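Long-range contact in putative pectin lyase (Geobacillus virus E2, PDB 7CHU), which serves as a trimeric tailspike of a deep-sea thermophilic bacteriophage and probably binds or degrades a polysaccharide of the host surface: residues Lys193-Cys207 with Glu216-Asn230. Sequence-based numbering, arbitrary orientation.
Sequences KISLGRFLDFGVRYC and EVWDTNIIGLYNTDN
R205 reaches across to Y226 and T228 on the next strand. Its CB and CG pass along T228, 3.7 Å separating CG from T228 OG1; the extended chi2 carries R205 CD to 3.6 Å from Y226 CE2, and a bend at chi3 (73°) then turns NE toward T228. NE gives T228 OG1 a nearly straight hydrogen bond of 2.9 Å, in the guanidinium plane. Beyond it, Y226 CE2 sits under one face of the guanidinium and Y206 CE2 over the opposite one, and NH2 ends near Y226 OH. T228 OG1 in turn bonds to D229 OD2, whose negative charge, too far from the R205 guanidinium for a salt bridge, may still partly offset it, while R205 NH1 has a weak hydrogen bond to N107 of the third subunit.

The two segments are equivalent stretches of successive coils in a right-handed parallel beta-helix, the pectate-lyase-like fold. Strands 198-200 and 220-223 run parallel, as do 202-205 and 226-228, the strand axes approaching to 4.8 Å in each pair, and both chains turn corners in step. Toward the helix interior, L225 CD1 makes a CH-pi contact over the F202 ring, 3.9 Å from its centroid, and F199 packs against T220 and I222. The N230 amide bridges the coils: ND2 donates to V204 O at 2.8 Å and OD1 accepts from C207 N. On the outer side the R198 guanidinium stacks on the N221 amide, the planes 22° apart, and pairs with D201 of the second subunit, tying this stack to the trimer interface. At the other end, K193 NZ forms a 2.8 Å salt bridge with E216 OE1, while E216 OE2 pairs with R168.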
ATOM      1  N   LYS A 193     -22.255  -8.222  11.846  1.00 12.72           N
ATOM      2  CA  LYS A 193     -21.841  -8.242  13.254  1.00 14.04           C
ATOM      3  C   LYS A 193     -20.582  -9.085  13.443  1.00 18.36           C
ATOM      4  O   LYS A 193     -20.466  -9.909  14.359  1.00 15.91           O
ATOM      5  CB  LYS A 193     -22.983  -8.709  14.158  1.00 14.46           C
ATOM      6  CG  LYS A 193     -24.043  -7.621  14.350  1.00 19.17           C
ATOM      7  CD  LYS A 193     -25.204  -8.135  15.210  1.00 23.34           C
ATOM      8  CE  LYS A 193     -26.350  -7.141  15.268  1.00 20.52           C
ATOM      9  NZ  LYS A 193     -25.952  -5.935  16.020  1.00 28.50           N
ATOM     10  N   ILE A 194     -19.624  -8.867  12.548  1.00 14.20           N
ATOM     11  CA  ILE A 194     -18.373  -9.608  12.517  1.00 14.60           C
ATOM     12  C   ILE A 194     -17.267  -8.676  12.979  1.00 15.24           C
ATOM     13  O   ILE A 194     -17.282  -7.481  12.666  1.00 14.71           O
ATOM     14  CB  ILE A 194     -18.090 -10.137  11.098  1.00 18.17           C
ATOM     15  CG1 ILE A 194     -19.049 -11.262  10.734  1.00 19.58           C
ATOM     16  CG2 ILE A 194     -16.639 -10.557  10.924  1.00 19.23           C
ATOM     17  CD1 ILE A 194     -18.833 -11.707   9.287  1.00 20.63           C
ATOM     18  N   SER A 195     -16.311  -9.218  13.723  1.00 13.05           N
ATOM     19  CA  SER A 195     -15.099  -8.495  14.097  1.00 15.13           C
ATOM     20  C   SER A 195     -13.887  -9.291  13.646  1.00 17.15           C
ATOM     21  O   SER A 195     -13.898 -10.531  13.671  1.00 15.67           O
ATOM     22  CB  SER A 195     -15.006  -8.269  15.615  1.00 16.92           C
ATOM     23  OG  SER A 195     -15.910  -7.274  16.039  1.00 21.07           O
ATOM     24  N   LEU A 196     -12.837  -8.572  13.245  1.00 14.06           N
ATOM     25  CA  LEU A 196     -11.517  -9.172  13.014  1.00 15.69           C
ATOM     26  C   LEU A 196     -11.564 -10.269  11.949  1.00 15.04           C
ATOM     27  O   LEU A 196     -10.887 -11.294  12.057  1.00 14.57           O
ATOM     28  CB  LEU A 196     -10.924  -9.687  14.321  1.00 13.57           C
ATOM     29  CG  LEU A 196     -10.546  -8.537  15.264  1.00 20.71           C
ATOM     30  CD1 LEU A 196     -10.729  -8.855  16.753  1.00 25.75           C
ATOM     31  CD2 LEU A 196      -9.131  -8.128  14.975  1.00 20.04           C
ATOM     32  N   GLY A 197     -12.350 -10.035  10.900  1.00 13.08           N
ATOM     33  CA  GLY A 197     -12.350 -10.931   9.762  1.00 14.32           C
ATOM     34  C   GLY A 197     -11.077 -10.803   8.940  1.00 16.19           C
ATOM     35  O   GLY A 197     -10.450  -9.738   8.871  1.00 12.75           O
ATOM     36  N   ARG A 198     -10.696 -11.919   8.315  1.00 14.68           N
ATOM     37  CA  ARG A 198      -9.509 -11.993   7.464  1.00 17.19           C
ATOM     38  C   ARG A 198      -9.870 -12.725   6.173  1.00 15.22           C
ATOM     39  O   ARG A 198     -10.056 -13.943   6.182  1.00 15.35           O
ATOM     40  CB  ARG A 198      -8.360 -12.711   8.184  1.00 16.48           C
ATOM     41  CG  ARG A 198      -7.792 -11.962   9.413  1.00 19.03           C
ATOM     42  CD  ARG A 198      -7.205 -10.627   9.030  1.00 17.18           C
ATOM     43  NE  ARG A 198      -6.413  -9.987  10.082  1.00 15.28           N
ATOM     44  CZ  ARG A 198      -6.857  -9.024  10.883  1.00 19.49           C
ATOM     45  NH1 ARG A 198      -8.121  -8.568  10.778  1.00 16.93           N
ATOM     46  NH2 ARG A 198      -6.038  -8.494  11.789  1.00 16.92           N
ATOM     47  N   PHE A 199      -9.936 -11.998   5.064  1.00 12.85           N
ATOM     48  CA  PHE A 199     -10.305 -12.550   3.768  1.00 14.72           C
ATOM     49  C   PHE A 199      -9.139 -12.357   2.793  1.00 16.25           C
ATOM     50  O   PHE A 199      -8.490 -11.302   2.795  1.00 15.98           O
ATOM     51  CB  PHE A 199     -11.580 -11.871   3.218  1.00 15.32           C
ATOM     52  CG  PHE A 199     -12.813 -12.064   4.075  1.00 15.08           C
ATOM     53  CD1 PHE A 199     -12.949 -11.408   5.292  1.00 13.95           C
ATOM     54  CD2 PHE A 199     -13.844 -12.889   3.648  1.00 13.63           C
ATOM     55  CE1 PHE A 199     -14.083 -11.588   6.088  1.00 14.15           C
ATOM     56  CE2 PHE A 199     -14.994 -13.072   4.429  1.00 14.64           C
ATOM     57  CZ  PHE A 199     -15.114 -12.425   5.651  1.00 16.03           C
ATOM     58  N   LEU A 200      -8.863 -13.370   1.963  1.00 16.60           N
ATOM     59  CA  LEU A 200      -7.735 -13.276   1.022  1.00 14.44           C
ATOM     60  C   LEU A 200      -8.082 -13.929  -0.309  1.00 13.90           C
ATOM     61  O   LEU A 200      -8.461 -15.100  -0.342  1.00 14.63           O
ATOM     62  CB  LEU A 200      -6.470 -13.931   1.610  1.00 12.94           C
ATOM     63  CG  LEU A 200      -5.219 -13.963   0.708  1.00 18.86           C
ATOM     64  CD1 LEU A 200      -4.728 -12.540   0.389  1.00 15.93           C
ATOM     65  CD2 LEU A 200      -4.086 -14.809   1.342  1.00 25.40           C
ATOM     66  N   ASP A 201      -7.900 -13.198  -1.409  1.00 15.70           N
ATOM     67  CA  ASP A 201      -7.970 -13.769  -2.763  1.00 13.92           C
ATOM     68  C   ASP A 201      -9.221 -14.641  -2.938  1.00 16.99           C
ATOM     69  O   ASP A 201      -9.160 -15.868  -3.043  1.00 16.14           O
ATOM     70  CB  ASP A 201      -6.706 -14.588  -3.062  1.00 16.63           C
ATOM     71  CG  ASP A 201      -5.433 -13.723  -3.109  1.00 20.00           C
ATOM     72  OD1 ASP A 201      -5.532 -12.488  -3.345  1.00 18.27           O
ATOM     73  OD2 ASP A 201      -4.328 -14.294  -2.908  1.00 22.30           O
ATOM     74  N   PHE A 202     -10.371 -13.993  -2.916  1.00 14.19           N
ATOM     75  CA  PHE A 202     -11.606 -14.714  -3.174  1.00 15.88           C
ATOM     76  C   PHE A 202     -12.448 -13.890  -4.125  1.00 17.07           C
ATOM     77  O   PHE A 202     -12.277 -12.674  -4.218  1.00 15.20           O
ATOM     78  CB  PHE A 202     -12.360 -15.062  -1.886  1.00 15.33           C
ATOM     79  CG  PHE A 202     -13.159 -13.921  -1.266  1.00 15.15           C
ATOM     80  CD1 PHE A 202     -12.545 -12.950  -0.521  1.00 18.90           C
ATOM     81  CD2 PHE A 202     -14.540 -13.891  -1.364  1.00 17.16           C
ATOM     82  CE1 PHE A 202     -13.284 -11.941   0.087  1.00 16.68           C
ATOM     83  CE2 PHE A 202     -15.278 -12.897  -0.752  1.00 19.23           C
ATOM     84  CZ  PHE A 202     -14.642 -11.913  -0.025  1.00 18.23           C
ATOM     85  N   GLY A 203     -13.295 -14.572  -4.879  1.00 14.81           N
ATOM     86  CA  GLY A 203     -14.089 -13.941  -5.928  1.00 17.24           C
ATOM     87  C   GLY A 203     -15.569 -14.037  -5.638  1.00 16.36           C
ATOM     88  O   GLY A 203     -16.034 -15.015  -5.043  1.00 16.23           O
ATOM     89  N   VAL A 204     -16.307 -13.001  -6.024  1.00 12.28           N
ATOM     90  CA  VAL A 204     -17.760 -12.978  -5.961  1.00 12.24           C
ATOM     91  C   VAL A 204     -18.228 -12.398  -7.283  1.00 15.87           C
ATOM     92  O   VAL A 204     -17.949 -11.230  -7.586  1.00 15.16           O
ATOM     93  CB  VAL A 204     -18.296 -12.158  -4.784  1.00 15.39           C
ATOM     94  CG1 VAL A 204     -19.811 -12.185  -4.789  1.00 15.78           C
ATOM     95  CG2 VAL A 204     -17.794 -12.720  -3.453  1.00 19.27           C
ATOM     96  N   ARG A 205     -18.901 -13.211  -8.092  1.00 14.43           N
ATOM     97  CA  ARG A 205     -19.188 -12.826  -9.461  1.00 13.32           C
ATOM     98  C   ARG A 205     -20.573 -13.311  -9.866  1.00 17.82           C
ATOM     99  O   ARG A 205     -21.016 -14.377  -9.440  1.00 16.84           O
ATOM    100  CB  ARG A 205     -18.131 -13.381 -10.429  1.00 16.32           C
ATOM    101  CG  ARG A 205     -16.688 -12.960 -10.099  1.00 17.95           C
ATOM    102  CD  ARG A 205     -15.675 -13.576 -11.078  1.00 22.40           C
ATOM    103  NE  ARG A 205     -15.756 -12.914 -12.376  1.00 19.63           N
ATOM    104  CZ  ARG A 205     -15.311 -13.421 -13.521  1.00 28.28           C
ATOM    105  NH1 ARG A 205     -14.731 -14.624 -13.546  1.00 27.51           N
ATOM    106  NH2 ARG A 205     -15.443 -12.712 -14.643  1.00 27.77           N
ATOM    107  N   TYR A 206     -21.243 -12.513 -10.702  1.00 13.00           N
ATOM    108  CA  TYR A 206     -22.500 -12.894 -11.351  1.00 16.47           C
ATOM    109  C   TYR A 206     -23.632 -13.125 -10.353  1.00 16.09           C
ATOM    110  O   TYR A 206     -24.508 -13.969 -10.579  1.00 14.47           O
ATOM    111  CB  TYR A 206     -22.319 -14.125 -12.241  1.00 15.56           C
ATOM    112  CG  TYR A 206     -21.284 -13.930 -13.316  1.00 20.74           C
ATOM    113  CD1 TYR A 206     -21.560 -13.158 -14.436  1.00 21.69           C
ATOM    114  CD2 TYR A 206     -20.028 -14.517 -13.209  1.00 20.85           C
ATOM    115  CE1 TYR A 206     -20.614 -12.974 -15.430  1.00 27.18           C
ATOM    116  CE2 TYR A 206     -19.064 -14.323 -14.194  1.00 27.11           C
ATOM    117  CZ  TYR A 206     -19.366 -13.549 -15.301  1.00 25.38           C
ATOM    118  OH  TYR A 206     -18.425 -13.368 -16.287  1.00 33.11           O
ATOM    119  N   CYS A 207     -23.630 -12.373  -9.252  1.00 12.73           N
ATOM    120  CA  CYS A 207     -24.736 -12.405  -8.295  1.00 16.34           C
ATOM    121  C   CYS A 207     -25.669 -11.241  -8.622  1.00 15.56           C
ATOM    122  O   CYS A 207     -25.231 -10.092  -8.658  1.00 16.10           O
ATOM    123  CB  CYS A 207     -24.222 -12.285  -6.863  1.00 14.82           C
ATOM    124  SG  CYS A 207     -23.149 -13.614  -6.362  1.00 16.60           S
ATOM    125  N   GLU A 216     -22.653  -3.706   9.831  1.00 13.02           N
ATOM    126  CA  GLU A 216     -22.044  -3.589  11.148  1.00 14.82           C
ATOM    127  C   GLU A 216     -20.846  -4.525  11.309  1.00 13.13           C
ATOM    128  O   GLU A 216     -20.779  -5.345  12.226  1.00 14.29           O
ATOM    129  CB  GLU A 216     -23.084  -3.827  12.251  1.00 16.76           C
ATOM    130  CG  GLU A 216     -22.661  -3.188  13.576  1.00 15.49           C
ATOM    131  CD  GLU A 216     -23.462  -3.707  14.764  1.00 20.34           C
ATOM    132  OE1 GLU A 216     -24.714  -3.852  14.627  1.00 21.68           O
ATOM    133  OE2 GLU A 216     -22.841  -3.970  15.829  1.00 23.24           O
ATOM    134  N   VAL A 217     -19.868  -4.374  10.417  1.00 13.12           N
ATOM    135  CA  VAL A 217     -18.664  -5.200  10.437  1.00 14.18           C
ATOM    136  C   VAL A 217     -17.483  -4.324  10.829  1.00 15.08           C
ATOM    137  O   VAL A 217     -17.321  -3.218  10.297  1.00 13.29           O
ATOM    138  CB  VAL A 217     -18.425  -5.899   9.089  1.00 14.19           C
ATOM    139  CG1 VAL A 217     -17.044  -6.561   9.076  1.00 16.75           C
ATOM    140  CG2 VAL A 217     -19.520  -6.935   8.856  1.00 11.54           C
ATOM    141  N   TRP A 218     -16.669  -4.820  11.761  1.00 13.74           N
ATOM    142  CA  TRP A 218     -15.554  -4.087  12.343  1.00 13.94           C
ATOM    143  C   TRP A 218     -14.221  -4.770  12.055  1.00 14.28           C
ATOM    144  O   TRP A 218     -14.120  -6.004  12.096  1.00 14.08           O
ATOM    145  CB  TRP A 218     -15.688  -3.972  13.852  1.00 14.91           C
ATOM    146  CG  TRP A 218     -16.958  -3.393  14.347  1.00 17.55           C
ATOM    147  CD1 TRP A 218     -17.911  -2.728  13.620  1.00 15.88           C
ATOM    148  CD2 TRP A 218     -17.403  -3.376  15.707  1.00 17.81           C
ATOM    149  NE1 TRP A 218     -18.918  -2.311  14.448  1.00 18.70           N
ATOM    150  CE2 TRP A 218     -18.642  -2.714  15.730  1.00 20.73           C
ATOM    151  CE3 TRP A 218     -16.879  -3.878  16.904  1.00 22.62           C
ATOM    152  CZ2 TRP A 218     -19.372  -2.531  16.909  1.00 21.75           C
ATOM    153  CZ3 TRP A 218     -17.621  -3.713  18.085  1.00 24.77           C
ATOM    154  CH2 TRP A 218     -18.844  -3.044  18.075  1.00 22.67           C
ATOM    155  N   ASP A 219     -13.194  -3.964  11.804  1.00 14.28           N
ATOM    156  CA  ASP A 219     -11.789  -4.402  11.892  1.00 14.39           C
ATOM    157  C   ASP A 219     -11.511  -5.624  11.021  1.00 13.35           C
ATOM    158  O   ASP A 219     -10.955  -6.631  11.467  1.00 14.08           O
ATOM    159  CB  ASP A 219     -11.397  -4.681  13.344  1.00 13.07           C
ATOM    160  CG  ASP A 219     -11.537  -3.455  14.256  1.00 17.73           C
ATOM    161  OD1 ASP A 219     -10.838  -2.447  14.036  1.00 19.20           O
ATOM    162  OD2 ASP A 219     -12.308  -3.497  15.240  1.00 18.99           O
ATOM    163  N   THR A 220     -11.902  -5.540   9.756  1.00 14.68           N
ATOM    164  CA  THR A 220     -11.812  -6.679   8.855  1.00 13.72           C
ATOM    165  C   THR A 220     -10.964  -6.341   7.633  1.00 14.47           C
ATOM    166  O   THR A 220     -11.195  -5.322   6.971  1.00 11.65           O
ATOM    167  CB  THR A 220     -13.244  -7.111   8.496  1.00 14.67           C
ATOM    168  OG1 THR A 220     -13.827  -7.622   9.697  1.00 14.24           O
ATOM    169  CG2 THR A 220     -13.277  -8.180   7.425  1.00 11.24           C
ATOM    170  N   ASN A 221      -9.968  -7.186   7.354  1.00 15.10           N
ATOM    171  CA  ASN A 221      -9.062  -7.018   6.221  1.00 13.48           C
ATOM    172  C   ASN A 221      -9.517  -7.883   5.055  1.00 14.07           C
ATOM    173  O   ASN A 221      -9.788  -9.079   5.223  1.00 13.03           O
ATOM    174  CB  ASN A 221      -7.626  -7.404   6.574  1.00 15.50           C
ATOM    175  CG  ASN A 221      -7.009  -6.499   7.602  1.00 15.60           C
ATOM    176  OD1 ASN A 221      -7.503  -5.404   7.860  1.00 14.89           O
ATOM    177  ND2 ASN A 221      -5.918  -6.953   8.200  1.00 12.43           N
ATOM    178  N   ILE A 222      -9.568  -7.284   3.874  1.00 13.81           N
ATOM    179  CA  ILE A 222     -10.001  -7.957   2.657  1.00 15.75           C
ATOM    180  C   ILE A 222      -8.961  -7.664   1.589  1.00 15.64           C
ATOM    181  O   ILE A 222      -8.895  -6.543   1.076  1.00 14.25           O
ATOM    182  CB  ILE A 222     -11.401  -7.502   2.215  1.00 19.17           C
ATOM    183  CG1 ILE A 222     -12.420  -7.822   3.318  1.00 15.59           C
ATOM    184  CG2 ILE A 222     -11.796  -8.168   0.878  1.00 15.94           C
ATOM    185  CD1 ILE A 222     -13.747  -7.104   3.149  1.00 20.58           C
ATOM    186  N   ILE A 223      -8.147  -8.665   1.255  1.00 14.47           N
ATOM    187  CA  ILE A 223      -7.016  -8.519   0.347  1.00 14.70           C
ATOM    188  C   ILE A 223      -7.311  -9.295  -0.927  1.00 13.16           C
ATOM    189  O   ILE A 223      -7.667 -10.469  -0.865  1.00 13.12           O
ATOM    190  CB  ILE A 223      -5.715  -9.014   1.015  1.00 12.28           C
ATOM    191  CG1 ILE A 223      -5.475  -8.279   2.337  1.00 12.56           C
ATOM    192  CG2 ILE A 223      -4.493  -8.875   0.078  1.00 11.54           C
ATOM    193  CD1 ILE A 223      -4.327  -8.898   3.158  1.00 22.48           C
ATOM    194  N   GLY A 224      -7.157  -8.645  -2.084  1.00 13.19           N
ATOM    195  CA  GLY A 224      -7.251  -9.354  -3.353  1.00 14.15           C
ATOM    196  C   GLY A 224      -8.643  -9.815  -3.763  1.00 16.79           C
ATOM    197  O   GLY A 224      -8.776 -10.724  -4.608  1.00 15.85           O
ATOM    198  N   LEU A 225      -9.693  -9.214  -3.204  1.00 13.06           N
ATOM    199  CA  LEU A 225     -11.048  -9.554  -3.636  1.00 12.59           C
ATOM    200  C   LEU A 225     -11.238  -9.227  -5.115  1.00 14.90           C
ATOM    201  O   LEU A 225     -10.823  -8.164  -5.592  1.00 13.49           O
ATOM    202  CB  LEU A 225     -12.087  -8.798  -2.799  1.00 14.35           C
ATOM    203  CG  LEU A 225     -13.531  -8.738  -3.329  1.00 17.32           C
ATOM    204  CD1 LEU A 225     -14.212 -10.104  -3.267  1.00 15.46           C
ATOM    205  CD2 LEU A 225     -14.379  -7.709  -2.592  1.00 16.11           C
ATOM    206  N   TYR A 226     -11.869 -10.152  -5.836  1.00 13.34           N
ATOM    207  CA  TYR A 226     -12.257  -9.979  -7.237  1.00 12.91           C
ATOM    208  C   TYR A 226     -13.788  -9.959  -7.285  1.00 16.32           C
ATOM    209  O   TYR A 226     -14.436 -10.941  -6.912  1.00 11.57           O
ATOM    210  CB  TYR A 226     -11.685 -11.118  -8.070  1.00 13.46           C
ATOM    211  CG  TYR A 226     -11.895 -11.074  -9.558  1.00 13.22           C
ATOM    212  CD1 TYR A 226     -11.751  -9.891 -10.275  1.00 15.60           C
ATOM    213  CD2 TYR A 226     -12.188 -12.240 -10.257  1.00 17.01           C
ATOM    214  CE1 TYR A 226     -11.908  -9.863 -11.666  1.00 15.02           C
ATOM    215  CE2 TYR A 226     -12.348 -12.227 -11.635  1.00 19.08           C
ATOM    216  CZ  TYR A 226     -12.206 -11.035 -12.340  1.00 18.62           C
ATOM    217  OH  TYR A 226     -12.371 -11.022 -13.715  1.00 18.48           O
ATOM    218  N   ASN A 227     -14.365  -8.854  -7.751  1.00 12.75           N
ATOM    219  CA  ASN A 227     -15.802  -8.591  -7.604  1.00 12.28           C
ATOM    220  C   ASN A 227     -16.308  -8.053  -8.941  1.00 16.46           C
ATOM    221  O   ASN A 227     -16.007  -6.905  -9.289  1.00 14.64           O
ATOM    222  CB  ASN A 227     -16.027  -7.605  -6.452  1.00 14.34           C
ATOM    223  CG  ASN A 227     -17.503  -7.368  -6.141  1.00 15.70           C
ATOM    224  OD1 ASN A 227     -18.242  -6.873  -6.984  1.00 14.81           O
ATOM    225  ND2 ASN A 227     -17.922  -7.692  -4.917  1.00 13.52           N
ATOM    226  N   THR A 228     -17.005  -8.884  -9.726  1.00 13.25           N
ATOM    227  CA  THR A 228     -17.484  -8.459 -11.043  1.00 15.25           C
ATOM    228  C   THR A 228     -18.910  -8.941 -11.294  1.00 15.89           C
ATOM    229  O   THR A 228     -19.355  -9.936 -10.721  1.00 14.05           O
ATOM    230  CB  THR A 228     -16.606  -8.976 -12.211  1.00 17.78           C
ATOM    231  OG1 THR A 228     -17.022 -10.296 -12.592  1.00 18.01           O
ATOM    232  CG2 THR A 228     -15.143  -9.024 -11.816  1.00 15.94           C
ATOM    233  N   ASP A 229     -19.622  -8.210 -12.177  1.00 13.90           N
ATOM    234  CA  ASP A 229     -20.923  -8.627 -12.718  1.00 15.56           C
ATOM    235  C   ASP A 229     -21.969  -8.836 -11.622  1.00 14.97           C
ATOM    236  O   ASP A 229     -22.833  -9.704 -11.730  1.00 15.07           O
ATOM    237  CB  ASP A 229     -20.790  -9.902 -13.567  1.00 14.16           C
ATOM    238  CG  ASP A 229     -19.917  -9.694 -14.795  1.00 23.76           C
ATOM    239  OD1 ASP A 229     -20.452  -9.224 -15.813  1.00 22.99           O
ATOM    240  OD2 ASP A 229     -18.697  -9.980 -14.733  1.00 22.92           O
ATOM    241  N   ASN A 230     -21.903  -8.047 -10.556  1.00 15.25           N
ATOM    242  CA  ASN A 230     -22.802  -8.190  -9.421  1.00 13.34           C
ATOM    243  C   ASN A 230     -23.821  -7.058  -9.397  1.00 15.77           C
ATOM    244  O   ASN A 230     -23.609  -6.005  -9.979  1.00 13.47           O
ATOM    245  CB  ASN A 230     -22.019  -8.191  -8.110  1.00 12.05           C
ATOM    246  CG  ASN A 230     -21.128  -9.419  -7.967  1.00 14.71           C
ATOM    247  OD1 ASN A 230     -21.559 -10.549  -8.225  1.00 13.38           O
ATOM    248  ND2 ASN A 230     -19.880  -9.199  -7.552  1.00 13.15           N
TER